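Local coordinates for protein glycosyltransferase (duf1792) (Streptococcus sanguinis, PDB 5V4A) that forms the C-terminal, UDP-binding GT-D glycosyltransferase domain of a longer protein that probably takes part in exporting a serine-rich repeat cell wall protein, at residues M33-G38 with E49-L54; Q136-K141 with D158-A163; L241-T246 with E256-Q261. One frame throughout, in Å; residues are numbered along the deposited sequence.

The three contacts follow one another along the chain without overlapping and lie at different distances from the bound UDP. Contact 3 includes a segment that reaches it: 241-246 carries His245, a residue of the nucleotide pocket, while 256-261 packs against it farther along the same loop. Contact 1 packs helix 30-36 against helix 48-58 near the pocket, the side chain of Leu50 coming within about 8 Å of UDP. Contact 2 joins the starts of two neighbouring sheet strands, with the side chain of Phe160 about 10 Å from UDP. Contacts 1 and 2 lie on opposite sides of the chain's centre, their own centres about 33 Å apart; contacts 2 and 3 are closer, about 21 Å between centres.

Contact 1: M33-G38 with E49-L54; sequences MDLVAG and ELSARL
Leu35 meets three residues of 49-54, and its side chain is the one to follow. At its base, CB faces two neighbours, the hydroxyl OG of Ser51 at 3.7 Å and Leu54 CD1 a little farther off. CG then stands anti to the carbonyl carbon (chi1 -78°), which points the branch toward Leu50 and Leu54 of the other helix. At the tip, Leu35 CD1 lies 4.0 Å from Leu50 CD2 and 4.1 Å from Leu54 CD1, so a single methyl touches side chains one helical turn apart. The next residue extends the apolar surface: Val36 CG2 sits 3.9 Å from Leu54 CB and also skirts the carbonyl of Ser51.

The polar link is made by Ser51 OG, which donates to Leu35 O at 2.6 Å. The hydroxyl comes from above the carbonyl plane, 65° out of it, and Gly38 N reaches the same oxygen from the other face at 2.9 Å. That second bond belongs to the Schellman motif that closes helix 30-36, with Gly38 at positive phi as its C-prime residue. Ser51 OG has a further, weak bond to Asp47 O.

In the GT-D domain this contact holds the end of helix 30-36 against the first turns of helix 48-58. Beyond it, helix 201-213 completes the packing, Pro202 touching Leu35 and Val206 touching Leu50, while the side chain of Leu54 comes near Lys205 of the UDP site. The chemistry is a division of labour: leucine and valine methyls fill the interface, and one short serine bond satisfies a helix-end carbonyl together with the helix's own terminal turn. The serine hydroxyl therefore ties its helix to a carbonyl in the last turn of the other.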
loop_
_atom_site.group_PDB
_atom_site.type_symbol
_atom_site.label_atom_id
_atom_site.label_comp_id
_atom_site.label_asym_id
_atom_site.label_seq_id
_atom_site.Cartn_x
_atom_site.Cartn_y
_atom_site.Cartn_z
ATOM N N MET A 33 -18.843 -16.480 -15.082
ATOM C CA MET A 33 -18.768 -17.274 -16.303
ATOM C C MET A 33 -19.739 -18.456 -16.241
ATOM O O MET A 33 -20.281 -18.866 -17.273
ATOM C CB MET A 33 -17.332 -17.737 -16.550
ATOM C CG MET A 33 -17.199 -18.750 -17.652
ATOM S SD MET A 33 -17.810 -18.087 -19.234
ATOM C CE MET A 33 -16.721 -16.684 -19.495
ATOM N N ASP A 34 -19.933 -19.034 -15.053
ATOM C CA ASP A 34 -20.959 -20.057 -14.878
ATOM C C ASP A 34 -22.319 -19.554 -15.336
ATOM O O ASP A 34 -23.043 -20.249 -16.051
ATOM C CB ASP A 34 -21.029 -20.493 -13.415
ATOM C CG ASP A 34 -20.216 -21.734 -13.143
ATOM O OD1 ASP A 34 -19.850 -21.959 -11.967
ATOM O OD2 ASP A 34 -19.946 -22.477 -14.112
ATOM N N LEU A 35 -22.699 -18.361 -14.881
ATOM C CA LEU A 35 -23.990 -17.788 -15.241
ATOM C C LEU A 35 -24.054 -17.411 -16.719
ATOM O O LEU A 35 -25.108 -17.559 -17.352
ATOM C CB LEU A 35 -24.272 -16.568 -14.373
ATOM C CG LEU A 35 -24.744 -16.815 -12.944
ATOM C CD1 LEU A 35 -24.606 -15.555 -12.116
ATOM C CD2 LEU A 35 -26.205 -17.302 -12.950
ATOM N N VAL A 36 -22.952 -16.900 -17.281
ATOM C CA VAL A 36 -22.934 -16.574 -18.705
ATOM C C VAL A 36 -23.080 -17.826 -19.549
ATOM O O VAL A 36 -23.563 -17.758 -20.685
ATOM C CB VAL A 36 -21.642 -15.809 -19.065
ATOM C CG1 VAL A 36 -21.532 -15.616 -20.569
ATOM C CG2 VAL A 36 -21.599 -14.471 -18.330
ATOM N N ALA A 37 -22.719 -18.981 -19.003
ATOM C CA ALA A 37 -22.945 -20.259 -19.658
ATOM C C ALA A 37 -24.337 -20.825 -19.385
ATOM O O ALA A 37 -24.619 -21.960 -19.784
ATOM C CB ALA A 37 -21.874 -21.267 -19.236
ATOM N N GLY A 38 -25.213 -20.058 -18.733
ATOM C CA GLY A 38 -26.575 -20.505 -18.495
ATOM C C GLY A 38 -26.754 -21.418 -17.303
ATOM O O GLY A 38 -27.697 -22.213 -17.285
ATOM N N GLU A 49 -31.681 -12.064 -17.896
ATOM C CA GLU A 49 -31.289 -10.663 -17.996
ATOM C C GLU A 49 -29.929 -10.422 -17.342
ATOM O O GLU A 49 -29.097 -9.699 -17.895
ATOM C CB GLU A 49 -32.368 -9.771 -17.390
ATOM C CG GLU A 49 -33.565 -9.595 -18.323
ATOM C CD GLU A 49 -34.713 -8.839 -17.689
ATOM O OE1 GLU A 49 -35.028 -9.103 -16.509
ATOM O OE2 GLU A 49 -35.302 -7.979 -18.375
ATOM N N LEU A 50 -29.694 -11.030 -16.175
ATOM C CA LEU A 50 -28.400 -10.944 -15.505
ATOM C C LEU A 50 -27.276 -11.501 -16.377
ATOM O O LEU A 50 -26.262 -10.830 -16.605
ATOM C CB LEU A 50 -28.465 -11.699 -14.172
ATOM C CG LEU A 50 -27.157 -11.880 -13.419
ATOM C CD1 LEU A 50 -26.533 -10.558 -13.157
ATOM C CD2 LEU A 50 -27.373 -12.625 -12.101
ATOM N N SER A 51 -27.429 -12.737 -16.852
ATOM C CA SER A 51 -26.363 -13.387 -17.610
ATOM C C SER A 51 -26.005 -12.602 -18.863
ATOM O O SER A 51 -24.818 -12.438 -19.186
ATOM C CB SER A 51 -26.779 -14.809 -17.981
ATOM O OG SER A 51 -26.831 -15.629 -16.836
ATOM N N ALA A 52 -27.014 -12.093 -19.574
ATOM C CA ALA A 52 -26.740 -11.291 -20.760
ATOM C C ALA A 52 -26.042 -9.994 -20.381
ATOM O O ALA A 52 -25.172 -9.500 -21.115
ATOM C CB ALA A 52 -28.037 -11.009 -21.521
ATOM N N ARG A 53 -26.426 -9.424 -19.237
ATOM C CA ARG A 53 -25.776 -8.209 -18.762
ATOM C C ARG A 53 -24.336 -8.475 -18.335
ATOM O O ARG A 53 -23.460 -7.628 -18.542
ATOM C CB ARG A 53 -26.567 -7.605 -17.608
ATOM C CG ARG A 53 -26.081 -6.230 -17.193
ATOM C CD ARG A 53 -26.340 -5.165 -18.246
ATOM N NE ARG A 53 -26.163 -3.820 -17.698
ATOM C CZ ARG A 53 -26.130 -2.709 -18.430
ATOM N NH1 ARG A 53 -26.266 -2.773 -19.750
ATOM N NH2 ARG A 53 -25.971 -1.529 -17.845
ATOM N N LEU A 54 -24.062 -9.633 -17.733
ATOM C CA LEU A 54 -22.686 -9.920 -17.340
ATOM C C LEU A 54 -21.796 -10.119 -18.558
ATOM O O LEU A 54 -20.673 -9.592 -18.623
ATOM C CB LEU A 54 -22.629 -11.161 -16.446
ATOM C CG LEU A 54 -23.345 -11.140 -15.111
ATOM C CD1 LEU A 54 -23.304 -12.546 -14.494
ATOM C CD2 LEU A 54 -22.703 -10.126 -14.173
#

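Contact 2: Q136-K141 with D158-A163; sequences QLWQDK and DLFDGA
Phe160 lies over one face of the Trp138 indole, and Leu159 joins them on the apolar side of this contact. Phe160 CE1 stands 3.5 Å above the plane of the Trp138 indole, over its centre; the ring pair is oblique, with the six-membered ring of Trp138 and the phenyl turned 57° apart. Leu159 CD2 adds a methyl 3.5 Å from Trp138 CZ2. The first torsion of Trp138 (chi1 53°) sets CG between backbone N and carbonyl carbon and swings the indole toward 158-163; the packing and the NE1 bond hold it there.

Direct hydrogen bonds come next. Trp138 NE1 donates to Leu159 O over 3.2 Å, with an N-H...O angle of 147°. Asp140 N gives Gly162 O a shorter, straighter bond of 2.8 Å.

A water supplies the bridging bonds: it accepts from Gln139 NE2 at 2.6 Å and from Gly162 N, and donates to Leu159 O. Gln139 NE2 also bonds Lys135 O. The bent Gln139 chain lays its amide beside Gly162, with Gln139 OE1 3.3 Å from Gly162 CA.

Farther out, Asp140 forms a salt bridge with Arg164 and a weak hydrogen bond with Gln139 of the second subunit. The two segments run into the adjacent parallel strands 142-148 and 165-171 of the GT-D domain. Leu159 O thus takes both an indole N-H and a water, so the aromatic packing and the polar network share one backbone carbonyl.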
loop_
_atom_site.group_PDB
_atom_site.type_symbol
_atom_site.label_atom_id
_atom_site.label_comp_id
_atom_site.label_asym_id
_atom_site.label_seq_id
_atom_site.Cartn_x
_atom_site.Cartn_y
_atom_site.Cartn_z
ATOM N N GLN A 136 -5.679 1.548 1.617
ATOM C CA GLN A 136 -5.451 2.933 1.229
ATOM C C GLN A 136 -6.549 3.453 0.302
ATOM O O GLN A 136 -6.745 4.668 0.206
ATOM C CB GLN A 136 -4.081 3.059 0.554
ATOM C CG GLN A 136 -3.562 4.495 0.409
ATOM C CD GLN A 136 -3.246 5.156 1.738
ATOM O OE1 GLN A 136 -2.965 4.487 2.729
ATOM N NE2 GLN A 136 -3.305 6.478 1.764
ATOM N N LEU A 137 -7.269 2.559 -0.369
ATOM C CA LEU A 137 -8.373 2.978 -1.229
ATOM C C LEU A 137 -9.499 3.611 -0.424
ATOM O O LEU A 137 -10.184 4.515 -0.919
ATOM C CB LEU A 137 -8.888 1.781 -2.020
ATOM C CG LEU A 137 -7.979 1.223 -3.111
ATOM C CD1 LEU A 137 -8.576 -0.067 -3.635
ATOM C CD2 LEU A 137 -7.849 2.221 -4.250
ATOM N N TRP A 138 -9.707 3.162 0.810
ATOM C CA TRP A 138 -10.777 3.707 1.621
ATOM C C TRP A 138 -10.305 4.441 2.864
ATOM O O TRP A 138 -11.155 4.908 3.632
ATOM C CB TRP A 138 -11.767 2.604 2.023
ATOM C CG TRP A 138 -11.194 1.354 2.696
ATOM C CD1 TRP A 138 -10.748 1.240 3.987
ATOM C CD2 TRP A 138 -11.062 0.049 2.114
ATOM N NE1 TRP A 138 -10.329 -0.049 4.233
ATOM C CE2 TRP A 138 -10.524 -0.802 3.106
ATOM C CE3 TRP A 138 -11.355 -0.487 0.857
ATOM C CZ2 TRP A 138 -10.266 -2.153 2.869
ATOM C CZ3 TRP A 138 -11.099 -1.839 0.632
ATOM C CH2 TRP A 138 -10.562 -2.647 1.631
ATOM N N GLN A 139 -8.991 4.566 3.087
ATOM C CA GLN A 139 -8.496 5.263 4.269
ATOM C C GLN A 139 -9.034 6.688 4.313
ATOM O O GLN A 139 -8.914 7.435 3.341
ATOM C CB GLN A 139 -6.962 5.295 4.276
ATOM C CG GLN A 139 -6.289 4.014 4.683
ATOM C CD GLN A 139 -6.812 3.492 5.996
ATOM O OE1 GLN A 139 -6.458 3.998 7.067
ATOM N NE2 GLN A 139 -7.680 2.485 5.924
ATOM N N ASP A 140 -9.640 7.052 5.448
ATOM C CA ASP A 140 -10.145 8.408 5.707
ATOM C C ASP A 140 -11.267 8.817 4.756
ATOM O O ASP A 140 -11.496 10.008 4.538
ATOM C CB ASP A 140 -9.011 9.448 5.655
ATOM C CG ASP A 140 -8.001 9.272 6.784
ATOM O OD1 ASP A 140 -6.814 9.013 6.475
ATOM O OD2 ASP A 140 -8.392 9.386 7.972
ATOM N N LYS A 141 -12.006 7.846 4.219
ATOM C CA LYS A 141 -13.133 8.102 3.332
ATOM C C LYS A 141 -14.429 7.794 4.064
ATOM O O LYS A 141 -14.476 6.894 4.905
ATOM C CB LYS A 141 -13.054 7.237 2.070
ATOM C CG LYS A 141 -11.795 7.427 1.231
ATOM C CD LYS A 141 -11.725 8.807 0.619
ATOM C CE LYS A 141 -10.636 8.875 -0.429
ATOM N NZ LYS A 141 -10.756 7.729 -1.372
ATOM N N ASP A 158 -10.397 -5.473 11.763
ATOM C CA ASP A 158 -10.082 -4.056 11.601
ATOM C C ASP A 158 -9.925 -3.650 10.137
ATOM O O ASP A 158 -9.195 -2.693 9.826
ATOM C CB ASP A 158 -8.829 -3.704 12.401
ATOM C CG ASP A 158 -7.576 -4.329 11.822
ATOM O OD1 ASP A 158 -7.702 -5.273 11.019
ATOM O OD2 ASP A 158 -6.465 -3.894 12.187
ATOM N N LEU A 159 -10.577 -4.380 9.229
ATOM C CA LEU A 159 -10.428 -4.114 7.795
ATOM C C LEU A 159 -10.716 -2.655 7.439
ATOM O O LEU A 159 -9.943 -2.013 6.713
ATOM C CB LEU A 159 -11.364 -5.029 7.008
ATOM C CG LEU A 159 -10.965 -5.715 5.693
ATOM C CD1 LEU A 159 -12.186 -5.911 4.816
ATOM C CD2 LEU A 159 -9.887 -5.014 4.932
ATOM N N PHE A 160 -11.828 -2.120 7.947
ATOM C CA PHE A 160 -12.327 -0.790 7.611
ATOM C C PHE A 160 -12.143 0.206 8.745
ATOM O O PHE A 160 -12.740 1.289 8.718
ATOM C CB PHE A 160 -13.808 -0.873 7.217
ATOM C CG PHE A 160 -14.063 -1.739 6.021
ATOM C CD1 PHE A 160 -13.500 -1.429 4.797
ATOM C CD2 PHE A 160 -14.878 -2.869 6.121
ATOM C CE1 PHE A 160 -13.734 -2.227 3.684
ATOM C CE2 PHE A 160 -15.114 -3.672 5.019
ATOM C CZ PHE A 160 -14.548 -3.355 3.797
ATOM N N ASP A 161 -11.314 -0.122 9.737
ATOM C CA ASP A 161 -11.126 0.778 10.865
ATOM C C ASP A 161 -10.443 2.084 10.453
ATOM O O ASP A 161 -10.544 3.078 11.181
ATOM C CB ASP A 161 -10.327 0.071 11.966
ATOM C CG ASP A 161 -11.169 -0.940 12.769
ATOM O OD1 ASP A 161 -12.314 -1.259 12.364
ATOM O OD2 ASP A 161 -10.662 -1.435 13.803
ATOM N N GLY A 162 -9.753 2.101 9.310
ATOM C CA GLY A 162 -9.139 3.311 8.788
ATOM C C GLY A 162 -10.065 4.226 8.012
ATOM O O GLY A 162 -9.660 5.338 7.645
ATOM N N ALA A 163 -11.290 3.791 7.765
ATOM C CA ALA A 163 -12.266 4.624 7.080
ATOM C C ALA A 163 -12.735 5.738 8.006
ATOM O O ALA A 163 -12.559 5.680 9.225
ATOM C CB ALA A 163 -13.448 3.781 6.625
HETATM O O HOH W 1 -8.787 0.430 7.129
#

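Contact 3: L241-T246 with E256-Q261; sequences LSHKHT and EFRDDQ. With UDP (uridine-5'-diphosphate), chain C.
In the long loop between helix 224-233 and helix 261-266 of this GT-D domain, two limbs come together at Ser242 and Glu256, neither of them regular helix or strand. Ser242 O takes a nearly straight bond in its carbonyl plane from Glu256 N, 3.0 Å away. Its hydroxyl OG offers only a weak bond to Glu256 OE1, which is turned back toward this limb by the bend in the glutamate chain (chi2 -91°).

His243 has the largest share of the contact. Arg258 lies over one ring face: its guanidinium is stacked on the imidazole with centres 3.8 Å apart and planes at 24°, and its CG makes a CH-pi contact. Ser242 OG sits over the opposite face, toward the rim, so the ring is held between its own neighbour and the other limb. At the ring edge Glu256 O approaches CD2 to 3.0 Å. The backbone joins in: His243 O accepts from a water 2.8 Å away, which in turn accepts from Arg258 N, while the edge of Phe257 meets the same oxygen through CD1. Phe257 also has a cation-pi partner in Arg152.

Lys244 then turns away to salt bridges with Asp225 and Glu229. From here the chain enters the nucleotide site. His245 is fixed by hydrogen bonds at both ring nitrogens, ND1 with Asp252 and NE2 with His223, itself a UDP-binding residue. Held this way, the imidazole presents a face to the ribose, with UDP O2' 3.5 Å above the centre of the His245 ring.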
loop_
_atom_site.group_PDB
_atom_site.type_symbol
_atom_site.label_atom_id
_atom_site.label_comp_id
_atom_site.label_asym_id
_atom_site.label_seq_id
_atom_site.Cartn_x
_atom_site.Cartn_y
_atom_site.Cartn_z
ATOM N N LEU A 241 -15.955 -19.907 8.971
ATOM C CA LEU A 241 -16.303 -19.068 10.110
ATOM C C LEU A 241 -17.753 -19.316 10.508
ATOM O O LEU A 241 -18.613 -19.611 9.672
ATOM C CB LEU A 241 -16.097 -17.582 9.779
ATOM C CG LEU A 241 -14.726 -17.212 9.208
ATOM C CD1 LEU A 241 -14.692 -15.755 8.714
ATOM C CD2 LEU A 241 -13.640 -17.446 10.245
ATOM N N SER A 242 -18.022 -19.179 11.798
ATOM C CA SER A 242 -19.324 -19.558 12.315
ATOM C C SER A 242 -20.286 -18.384 12.498
ATOM O O SER A 242 -21.472 -18.627 12.751
ATOM C CB SER A 242 -19.154 -20.349 13.625
ATOM O OG SER A 242 -18.901 -19.503 14.721
ATOM N N HIS A 243 -19.813 -17.128 12.437
ATOM C CA HIS A 243 -20.652 -15.982 12.780
ATOM C C HIS A 243 -20.923 -15.053 11.602
ATOM O O HIS A 243 -21.500 -13.979 11.793
ATOM C CB HIS A 243 -20.053 -15.200 13.945
ATOM C CG HIS A 243 -19.847 -16.031 15.176
ATOM N ND1 HIS A 243 -18.625 -16.557 15.532
ATOM C CD2 HIS A 243 -20.729 -16.461 16.110
ATOM C CE1 HIS A 243 -18.757 -17.250 16.651
ATOM N NE2 HIS A 243 -20.024 -17.212 17.019
ATOM N N LYS A 244 -20.538 -15.441 10.399
ATOM C CA LYS A 244 -20.851 -14.675 9.200
ATOM C C LYS A 244 -20.539 -15.577 8.022
ATOM O O LYS A 244 -20.083 -16.713 8.196
ATOM C CB LYS A 244 -20.059 -13.368 9.129
ATOM C CG LYS A 244 -18.571 -13.568 9.161
ATOM C CD LYS A 244 -17.855 -12.254 8.911
ATOM C CE LYS A 244 -16.496 -12.256 9.576
ATOM N NZ LYS A 244 -15.787 -10.941 9.455
ATOM N N HIS A 245 -20.796 -15.047 6.823
ATOM C CA HIS A 245 -20.506 -15.731 5.576
ATOM C C HIS A 245 -19.016 -16.005 5.436
ATOM O O HIS A 245 -18.178 -15.167 5.783
ATOM C CB HIS A 245 -20.977 -14.845 4.409
ATOM C CG HIS A 245 -20.640 -15.382 3.056
ATOM N ND1 HIS A 245 -21.343 -16.412 2.471
ATOM C CD2 HIS A 245 -19.675 -15.033 2.171
ATOM C CE1 HIS A 245 -20.820 -16.682 1.290
ATOM N NE2 HIS A 245 -19.807 -15.861 1.083
ATOM N N THR A 246 -18.692 -17.167 4.868
ATOM C CA THR A 246 -17.330 -17.532 4.512
ATOM C C THR A 246 -17.265 -17.855 3.026
ATOM O O THR A 246 -18.060 -18.653 2.527
ATOM C CB THR A 246 -16.814 -18.725 5.322
ATOM O OG1 THR A 246 -16.980 -18.464 6.720
ATOM C CG2 THR A 246 -15.343 -18.986 5.030
ATOM N N GLU A 256 -24.452 -18.064 12.874
ATOM C CA GLU A 256 -25.156 -17.379 13.953
ATOM C C GLU A 256 -24.435 -16.059 14.210
ATOM O O GLU A 256 -23.241 -16.047 14.524
ATOM C CB GLU A 256 -25.225 -18.279 15.212
ATOM C CG GLU A 256 -23.967 -18.311 16.069
ATOM C CD GLU A 256 -22.991 -19.412 15.682
ATOM O OE1 GLU A 256 -21.901 -19.442 16.288
ATOM O OE2 GLU A 256 -23.312 -20.240 14.792
ATOM N N PHE A 257 -25.132 -14.943 14.005
ATOM C CA PHE A 257 -24.482 -13.636 14.061
ATOM C C PHE A 257 -24.009 -13.306 15.474
ATOM O O PHE A 257 -24.702 -13.571 16.460
ATOM C CB PHE A 257 -25.423 -12.527 13.569
ATOM C CG PHE A 257 -25.810 -12.630 12.106
ATOM C CD1 PHE A 257 -24.974 -13.250 11.183
ATOM C CD2 PHE A 257 -26.990 -12.068 11.653
ATOM C CE1 PHE A 257 -25.319 -13.333 9.848
ATOM C CE2 PHE A 257 -27.342 -12.142 10.308
ATOM C CZ PHE A 257 -26.506 -12.782 9.408
ATOM N N ARG A 258 -22.832 -12.694 15.565
ATOM C CA ARG A 258 -22.408 -12.071 16.808
ATOM C C ARG A 258 -23.081 -10.712 16.895
ATOM O O ARG A 258 -23.197 -10.010 15.890
ATOM C CB ARG A 258 -20.887 -11.897 16.828
ATOM C CG ARG A 258 -20.072 -13.158 17.086
ATOM C CD ARG A 258 -19.473 -13.219 18.497
ATOM N NE ARG A 258 -18.247 -14.020 18.517
ATOM C CZ ARG A 258 -18.094 -15.156 19.196
ATOM N NH1 ARG A 258 -19.090 -15.641 19.929
ATOM N NH2 ARG A 258 -16.942 -15.816 19.140
ATOM N N ASP A 259 -23.554 -10.346 18.083
ATOM C CA ASP A 259 -24.150 -9.022 18.220
ATOM C C ASP A 259 -23.049 -7.975 18.087
ATOM O O ASP A 259 -22.135 -7.913 18.916
ATOM C CB ASP A 259 -24.888 -8.878 19.545
ATOM C CG ASP A 259 -25.855 -7.710 19.535
ATOM O OD1 ASP A 259 -26.140 -7.184 18.433
ATOM O OD2 ASP A 259 -26.324 -7.311 20.623
ATOM N N ASP A 260 -23.152 -7.123 17.071
ATOM C CA ASP A 260 -22.150 -6.092 16.835
ATOM C C ASP A 260 -22.880 -4.762 16.768
ATOM O O ASP A 260 -23.664 -4.524 15.840
ATOM C CB ASP A 260 -21.365 -6.374 15.552
ATOM C CG ASP A 260 -20.094 -5.561 15.448
ATOM O OD1 ASP A 260 -20.159 -4.317 15.326
ATOM O OD2 ASP A 260 -19.015 -6.183 15.507
ATOM N N GLN A 261 -22.629 -3.909 17.768
ATOM C CA GLN A 261 -23.358 -2.654 17.884
ATOM C C GLN A 261 -22.879 -1.599 16.895
ATOM O O GLN A 261 -23.672 -0.745 16.496
ATOM C CB GLN A 261 -23.257 -2.114 19.309
ATOM C CG GLN A 261 -24.064 -2.906 20.315
ATOM C CD GLN A 261 -25.547 -2.839 20.016
ATOM O OE1 GLN A 261 -26.227 -3.864 19.938
ATOM N NE2 GLN A 261 -26.058 -1.626 19.833
HETATM N N1 UDP C . -23.488 -12.103 -2.027
HETATM C C2 UDP C . -24.607 -11.497 -1.507
HETATM N N3 UDP C . -25.758 -11.682 -2.227
HETATM C C4 UDP C . -25.900 -12.406 -3.396
HETATM C C5 UDP C . -24.694 -12.995 -3.881
HETATM C C6 UDP C . -23.542 -12.818 -3.201
HETATM O O2 UDP C . -24.589 -10.840 -0.477
HETATM O O4 UDP C . -27.016 -12.475 -3.945
HETATM C "C1'" UDP C . -22.198 -11.871 -1.325
HETATM C "C2'" UDP C . -21.609 -13.024 -0.523
HETATM O "O2'" UDP C . -22.274 -13.176 0.730
HETATM C "C3'" UDP C . -20.146 -12.547 -0.396
HETATM C "C4'" UDP C . -19.917 -11.735 -1.687
HETATM O "O4'" UDP C . -21.218 -11.582 -2.294
HETATM O "O3'" UDP C . -19.947 -11.664 0.702
HETATM C "C5'" UDP C . -18.941 -12.330 -2.674
HETATM O "O5'" UDP C . -18.904 -11.612 -3.927
HETATM P PA UDP C . -18.057 -12.153 -5.148
HETATM O O1A UDP C . -18.644 -13.455 -5.685
HETATM O O2A UDP C . -17.917 -11.025 -6.101
HETATM O O3A UDP C . -16.609 -12.535 -4.494
HETATM P PB UDP C . -15.172 -12.846 -5.101
HETATM O O1B UDP C . -15.384 -12.640 -6.606
HETATM O O2B UDP C . -14.977 -14.346 -4.780
HETATM O O3B UDP C . -14.121 -11.943 -4.529
HETATM O O HOH W 2 -21.045 -11.696 13.272
#